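Local coordinates for dual specificity protein phosphatase 8 (Homo sapiens, PDB 4JMK), which probably dephosphorylates phosphotyrosine, phosphoserine and phosphothreonine in proteins and so restrains mitogen-activated protein kinases, this chain being its dual-specificity catalytic domain, at residues A[29-34]-A[75-80]; A[103-108]-A[136-141]. The protein carries 1 engineered substitution. All coordinates share one frame; numbering follows the deposited sequence.

Contact 1. Residues A[29-34]-A[75-80]; sequences ISYVLN and DKAKLS
The phenol ring of Tyr31 turns one face to the helix, and the methyl of Ala77 settles over the middle of that face. Ala77 CB stands 3.9 Å from the ring centroid, only 13° off the ring normal, a CH-pi contact made almost straight down. CG of Tyr31 is the ring atom nearest the methyl, at 3.8 Å from Ala77 CB, while CE2 and CZ reach the alanine's CA instead. The phenol therefore lies under the helix with its hydroxyl end directed at the last turn. There Tyr31 OH comes within 3.5 Å of Ser80 OG, on the first residue past the helix, and Lys76 O lies farther off at 4.3 Å from the same hydroxyl. Setting CG anti to the carbonyl carbon (chi1 -80°) lays the ring beneath Ala77 CB. Replacement of Tyr31 by a serine would probably open a gap beneath the Ala77 methyl and leave Ser80 OG without the phenol oxygen beside it. Val84 and Cys82 also touch the tyrosine side chain, and its backbone is hydrogen-bonded to Ile85 of the adjoining parallel strand. The small alanine is consistent with a close approach of helix 67-79, the CA atoms of Tyr31 and Ala77 being 6.8 Å apart. Tyr31 and Ala77 thus join an inner strand of the mixed sheet to a helix packed on its parallel part, in the alpha/beta fold of the protein-tyrosine phosphatase family.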
loop_
_atom_site.group_PDB
_atom_site.type_symbol
_atom_site.label_atom_id
_atom_site.label_comp_id
_atom_site.label_asym_id
_atom_site.label_seq_id
_atom_site.Cartn_x
_atom_site.Cartn_y
_atom_site.Cartn_z
ATOM N N ILE A 29 -12.578 -2.628 -9.485
ATOM C CA ILE A 29 -11.946 -1.983 -8.321
ATOM C C ILE A 29 -12.792 -0.839 -7.764
ATOM O O ILE A 29 -13.054 0.159 -8.460
ATOM C CB ILE A 29 -10.528 -1.480 -8.674
ATOM C CG1 ILE A 29 -9.687 -2.654 -9.172
ATOM C CG2 ILE A 29 -9.858 -0.829 -7.441
ATOM C CD1 ILE A 29 -8.335 -2.237 -9.735
ATOM N N SER A 30 -13.209 -0.973 -6.503
ATOM C CA SER A 30 -14.119 -0.007 -5.881
ATOM C C SER A 30 -13.511 0.723 -4.681
ATOM O O SER A 30 -14.040 1.748 -4.254
ATOM C CB SER A 30 -15.442 -0.683 -5.478
ATOM O OG SER A 30 -15.276 -1.588 -4.382
ATOM N N TYR A 31 -12.401 0.204 -4.148
ATOM C CA TYR A 31 -11.684 0.851 -3.040
ATOM C C TYR A 31 -10.363 1.446 -3.521
ATOM O O TYR A 31 -9.657 0.823 -4.324
ATOM C CB TYR A 31 -11.336 -0.176 -1.960
ATOM C CG TYR A 31 -12.458 -0.532 -1.014
ATOM C CD1 TYR A 31 -13.513 -1.331 -1.423
ATOM C CD2 TYR A 31 -12.435 -0.096 0.301
ATOM C CE1 TYR A 31 -14.521 -1.678 -0.547
ATOM C CE2 TYR A 31 -13.436 -0.434 1.184
ATOM C CZ TYR A 31 -14.474 -1.222 0.755
ATOM O OH TYR A 31 -15.473 -1.559 1.633
ATOM N N VAL A 32 -10.019 2.614 -2.990
ATOM C CA VAL A 32 -8.781 3.316 -3.361
ATOM C C VAL A 32 -8.038 3.853 -2.143
ATOM O O VAL A 32 -8.608 4.594 -1.320
ATOM C CB VAL A 32 -9.051 4.503 -4.307
ATOM C CG1 VAL A 32 -7.748 5.336 -4.516
ATOM C CG2 VAL A 32 -9.583 4.007 -5.655
ATOM N N LEU A 33 -6.765 3.476 -2.035
ATOM C CA LEU A 33 -5.859 4.041 -1.040
ATOM C C LEU A 33 -4.855 4.912 -1.782
ATOM O O LEU A 33 -4.024 4.413 -2.540
ATOM C CB LEU A 33 -5.139 2.925 -0.269
ATOM C CG LEU A 33 -4.263 3.321 0.917
ATOM C CD1 LEU A 33 -4.988 4.218 1.845
ATOM C CD2 LEU A 33 -3.798 2.061 1.674
ATOM N N ASN A 34 -4.956 6.217 -1.564
ATOM C CA ASN A 34 -4.219 7.226 -2.317
ATOM C C ASN A 34 -3.109 7.762 -1.430
ATOM O O ASN A 34 -3.375 8.507 -0.475
ATOM C CB ASN A 34 -5.209 8.337 -2.672
ATOM C CG ASN A 34 -4.587 9.482 -3.445
ATOM O OD1 ASN A 34 -3.386 9.741 -3.365
ATOM N ND2 ASN A 34 -5.428 10.214 -4.165
ATOM N N ASP A 75 -7.640 -4.290 4.741
ATOM C CA ASP A 75 -8.416 -5.405 5.302
ATOM C C ASP A 75 -9.933 -5.156 5.316
ATOM O O ASP A 75 -10.722 -6.109 5.290
ATOM C CB ASP A 75 -7.896 -5.777 6.693
ATOM C CG ASP A 75 -6.574 -6.526 6.627
ATOM O OD1 ASP A 75 -6.378 -7.290 5.651
ATOM O OD2 ASP A 75 -5.739 -6.355 7.542
ATOM N N LYS A 76 -10.357 -3.895 5.354
ATOM C CA LYS A 76 -11.793 -3.624 5.242
ATOM C C LYS A 76 -12.306 -4.063 3.873
ATOM O O LYS A 76 -13.393 -4.636 3.764
ATOM C CB LYS A 76 -12.114 -2.149 5.459
ATOM C CG LYS A 76 -11.964 -1.679 6.887
ATOM C CD LYS A 76 -12.462 -0.231 7.010
ATOM C CE LYS A 76 -12.187 0.369 8.382
ATOM N NZ LYS A 76 -12.538 1.834 8.426
ATOM N N ALA A 77 -11.522 -3.795 2.830
ATOM C CA ALA A 77 -11.852 -4.267 1.485
ATOM C C ALA A 77 -11.887 -5.795 1.436
ATOM O O ALA A 77 -12.841 -6.392 0.922
ATOM C CB ALA A 77 -10.858 -3.710 0.452
ATOM N N LYS A 78 -10.849 -6.423 1.986
ATOM C CA LYS A 78 -10.754 -7.882 2.052
ATOM C C LYS A 78 -11.984 -8.504 2.737
ATOM O O LYS A 78 -12.520 -9.506 2.269
ATOM C CB LYS A 78 -9.472 -8.276 2.799
ATOM C CG LYS A 78 -9.017 -9.726 2.602
ATOM C CD LYS A 78 -7.920 -10.084 3.587
ATOM C CE LYS A 78 -7.383 -11.496 3.347
ATOM N NZ LYS A 78 -8.430 -12.563 3.469
ATOM N N LEU A 79 -12.430 -7.903 3.834
ATOM C CA LEU A 79 -13.598 -8.405 4.557
ATOM C C LEU A 79 -14.871 -8.234 3.722
ATOM O O LEU A 79 -15.789 -9.050 3.802
ATOM C CB LEU A 79 -13.739 -7.695 5.910
ATOM C CG LEU A 79 -14.776 -8.275 6.876
ATOM C CD1 LEU A 79 -14.446 -9.734 7.174
ATOM C CD2 LEU A 79 -14.847 -7.469 8.168
ATOM N N SER A 80 -14.913 -7.174 2.920
ATOM C CA SER A 80 -16.067 -6.882 2.073
ATOM C C SER A 80 -16.027 -7.608 0.727
ATOM O O SER A 80 -16.835 -7.306 -0.158
ATOM C CB SER A 80 -16.175 -5.379 1.817
ATOM O OG SER A 80 -16.398 -4.664 3.015
#

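Contact 2. Residues A[103-108]-A[136-141]; sequences IMKTMG and LEYERS
Met104 meets Glu139 through its terminal methyl, while at the next residue along helix 94-107 and the one before on helix 129-148, Lys105 meets the phenol oxygen of Tyr138. In the first pair Met104 CE lies against two atoms of the glutamate, 3.3 Å from Glu139 CB and 3.2 Å from Glu139 OE1, a tight contact. A bend at chi2 (42°) in Glu139 brings OE1 to the methionine methyl. The second pair crosses at about a right angle: the aliphatic chain of Lys105 runs past the hydroxyl, and its CD is 3.2 Å from Tyr138 OH. CE of Lys105 stands farther off, 4.1 Å from Tyr138 OH, so the methylene before it makes the closer touch. With CG anti to the backbone N (chi1 -176°), Tyr138 carries its hydroxyl to the lysine chain. The ring is met obliquely, and no hydrogen bond joins the two segments.

Farther out, the phenol is positioned by helix 67-79. Tyr138 OH is hydrogen-bonded to Asp68 OD1, and Leu67 and Ile71 touch the same side chain; Lys105 also touches Asp68 and Ile71, and Ala114 of helix 111-121 touches Met104.

Across the two helices, then, a methyl lies against a CB and a carboxylate oxygen, and a methylene against a phenol oxygen. Asp68 holds that phenol oxygen by a hydrogen bond, and its carboxylate would probably polarise the hydroxyl, while Lys105 lies against it through its aliphatic part.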
loop_
_atom_site.group_PDB
_atom_site.type_symbol
_atom_site.label_atom_id
_atom_site.label_comp_id
_atom_site.label_asym_id
_atom_site.label_seq_id
_atom_site.Cartn_x
_atom_site.Cartn_y
_atom_site.Cartn_z
ATOM N N ILE A 103 2.083 -6.832 3.288
ATOM C CA ILE A 103 2.496 -8.224 3.166
ATOM C C ILE A 103 3.296 -8.645 4.379
ATOM O O ILE A 103 3.121 -9.755 4.896
ATOM C CB ILE A 103 3.280 -8.446 1.867
ATOM C CG1 ILE A 103 2.321 -8.294 0.688
ATOM C CG2 ILE A 103 3.910 -9.819 1.818
ATOM C CD1 ILE A 103 3.021 -8.135 -0.596
ATOM N N MET A 104 4.157 -7.750 4.855
ATOM C CA MET A 104 4.929 -8.029 6.070
ATOM C C MET A 104 4.040 -8.393 7.257
ATOM O O MET A 104 4.232 -9.414 7.911
ATOM C CB MET A 104 5.733 -6.796 6.461
ATOM C CG MET A 104 6.969 -6.563 5.649
ATOM S SD MET A 104 7.718 -4.973 6.060
ATOM C CE MET A 104 8.252 -5.353 7.713
ATOM N N LYS A 105 3.073 -7.536 7.542
ATOM C CA LYS A 105 2.208 -7.733 8.686
ATOM C C LYS A 105 1.287 -8.930 8.494
ATOM O O LYS A 105 1.084 -9.703 9.423
ATOM C CB LYS A 105 1.385 -6.475 8.938
ATOM C CG LYS A 105 0.583 -6.512 10.240
ATOM C CD LYS A 105 -0.096 -5.171 10.492
ATOM C CE LYS A 105 -0.983 -5.214 11.706
ATOM N NZ LYS A 105 -0.271 -5.818 12.838
ATOM N N THR A 106 0.727 -9.083 7.294
ATOM C CA THR A 106 -0.265 -10.132 7.061
ATOM C C THR A 106 0.359 -11.517 7.118
ATOM O O THR A 106 -0.206 -12.440 7.706
ATOM C CB THR A 106 -0.940 -9.950 5.697
ATOM O OG1 THR A 106 -1.655 -8.707 5.689
ATOM C CG2 THR A 106 -1.903 -11.092 5.415
ATOM N N MET A 107 1.532 -11.660 6.513
ATOM C CA MET A 107 2.152 -12.976 6.389
ATOM C C MET A 107 3.232 -13.244 7.437
ATOM O O MET A 107 3.696 -14.379 7.580
ATOM C CB MET A 107 2.726 -13.151 4.981
ATOM C CG MET A 107 1.666 -13.137 3.889
ATOM S SD MET A 107 0.490 -14.490 4.148
ATOM C CE MET A 107 1.576 -15.864 3.817
ATOM N N GLY A 108 3.633 -12.219 8.180
ATOM C CA GLY A 108 4.724 -12.392 9.129
ATOM C C GLY A 108 6.024 -12.582 8.369
ATOM O O GLY A 108 6.942 -13.280 8.816
ATOM N N LEU A 136 11.917 -1.136 7.878
ATOM C CA LEU A 136 12.730 -1.801 8.896
ATOM C C LEU A 136 12.232 -1.483 10.301
ATOM O O LEU A 136 12.133 -2.384 11.141
ATOM C CB LEU A 136 14.208 -1.402 8.801
ATOM C CG LEU A 136 15.171 -2.289 8.022
ATOM C CD1 LEU A 136 16.623 -2.099 8.491
ATOM C CD2 LEU A 136 14.769 -3.732 8.125
ATOM N N GLU A 137 11.954 -0.208 10.570
ATOM C CA GLU A 137 11.510 0.207 11.909
ATOM C C GLU A 137 10.127 -0.346 12.203
ATOM O O GLU A 137 9.824 -0.689 13.342
ATOM C CB GLU A 137 11.479 1.733 12.054
ATOM C CG GLU A 137 12.675 2.337 12.774
ATOM C CD GLU A 137 12.983 1.653 14.085
ATOM O OE1 GLU A 137 13.927 0.849 14.111
ATOM O OE2 GLU A 137 12.293 1.912 15.094
ATOM N N TYR A 138 9.292 -0.421 11.173
ATOM C CA TYR A 138 7.952 -0.981 11.333
ATOM C C TYR A 138 8.060 -2.452 11.716
ATOM O O TYR A 138 7.379 -2.919 12.637
ATOM C CB TYR A 138 7.147 -0.793 10.041
ATOM C CG TYR A 138 5.704 -1.262 10.123
ATOM C CD1 TYR A 138 4.829 -0.714 11.055
ATOM C CD2 TYR A 138 5.216 -2.242 9.255
ATOM C CE1 TYR A 138 3.501 -1.140 11.132
ATOM C CE2 TYR A 138 3.890 -2.676 9.326
ATOM C CZ TYR A 138 3.047 -2.115 10.268
ATOM O OH TYR A 138 1.731 -2.521 10.348
ATOM N N GLU A 139 8.944 -3.182 11.037
ATOM C CA GLU A 139 9.129 -4.596 11.345
ATOM C C GLU A 139 9.607 -4.768 12.778
ATOM O O GLU A 139 9.178 -5.686 13.493
ATOM C CB GLU A 139 10.157 -5.220 10.404
ATOM C CG GLU A 139 10.402 -6.699 10.645
ATOM C CD GLU A 139 9.128 -7.491 10.911
ATOM O OE1 GLU A 139 8.098 -7.273 10.229
ATOM O OE2 GLU A 139 9.164 -8.345 11.821
ATOM N N ARG A 140 10.504 -3.883 13.194
ATOM C CA ARG A 140 11.081 -4.005 14.521
ATOM C C ARG A 140 9.974 -3.866 15.553
ATOM O O ARG A 140 9.941 -4.600 16.541
ATOM C CB ARG A 140 12.167 -2.949 14.733
ATOM C CG ARG A 140 13.057 -3.264 15.919
ATOM C CD ARG A 140 14.221 -2.314 15.980
ATOM N NE ARG A 140 13.791 -0.972 16.342
ATOM C CZ ARG A 140 13.601 -0.567 17.594
ATOM N NH1 ARG A 140 13.788 -1.405 18.612
ATOM N NH2 ARG A 140 13.226 0.680 17.830
ATOM N N SER A 141 9.047 -2.948 15.294
ATOM C CA SER A 141 7.945 -2.678 16.212
ATOM C C SER A 141 6.905 -3.806 16.257
ATOM O O SER A 141 6.329 -4.088 17.310
ATOM C CB SER A 141 7.289 -1.331 15.877
ATOM O OG SER A 141 6.239 -1.466 14.932
#

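Along the chain the contacts come in series: contact 1 closes at Ser80 before contact 2 opens at Ile103. Their centres lie about 20 Å apart and their nearest atoms about 5 Å, without touching. Contact 1 joins strand 29-34 of the five-stranded mixed sheet to the C-terminal end of helix 67-79, whereas contact 2 joins helices 94-107 and 129-148. Helix 67-79 connects the two regions: its early residues Asp68 and Ile71 touch the side chains of contact 2, and Asp75 is hydrogen-bonded to Tyr102 on helix 94-107. Together they tie sheet to helix and helix to helix within one phosphatase catalytic domain, both away from the predicted catalytic position.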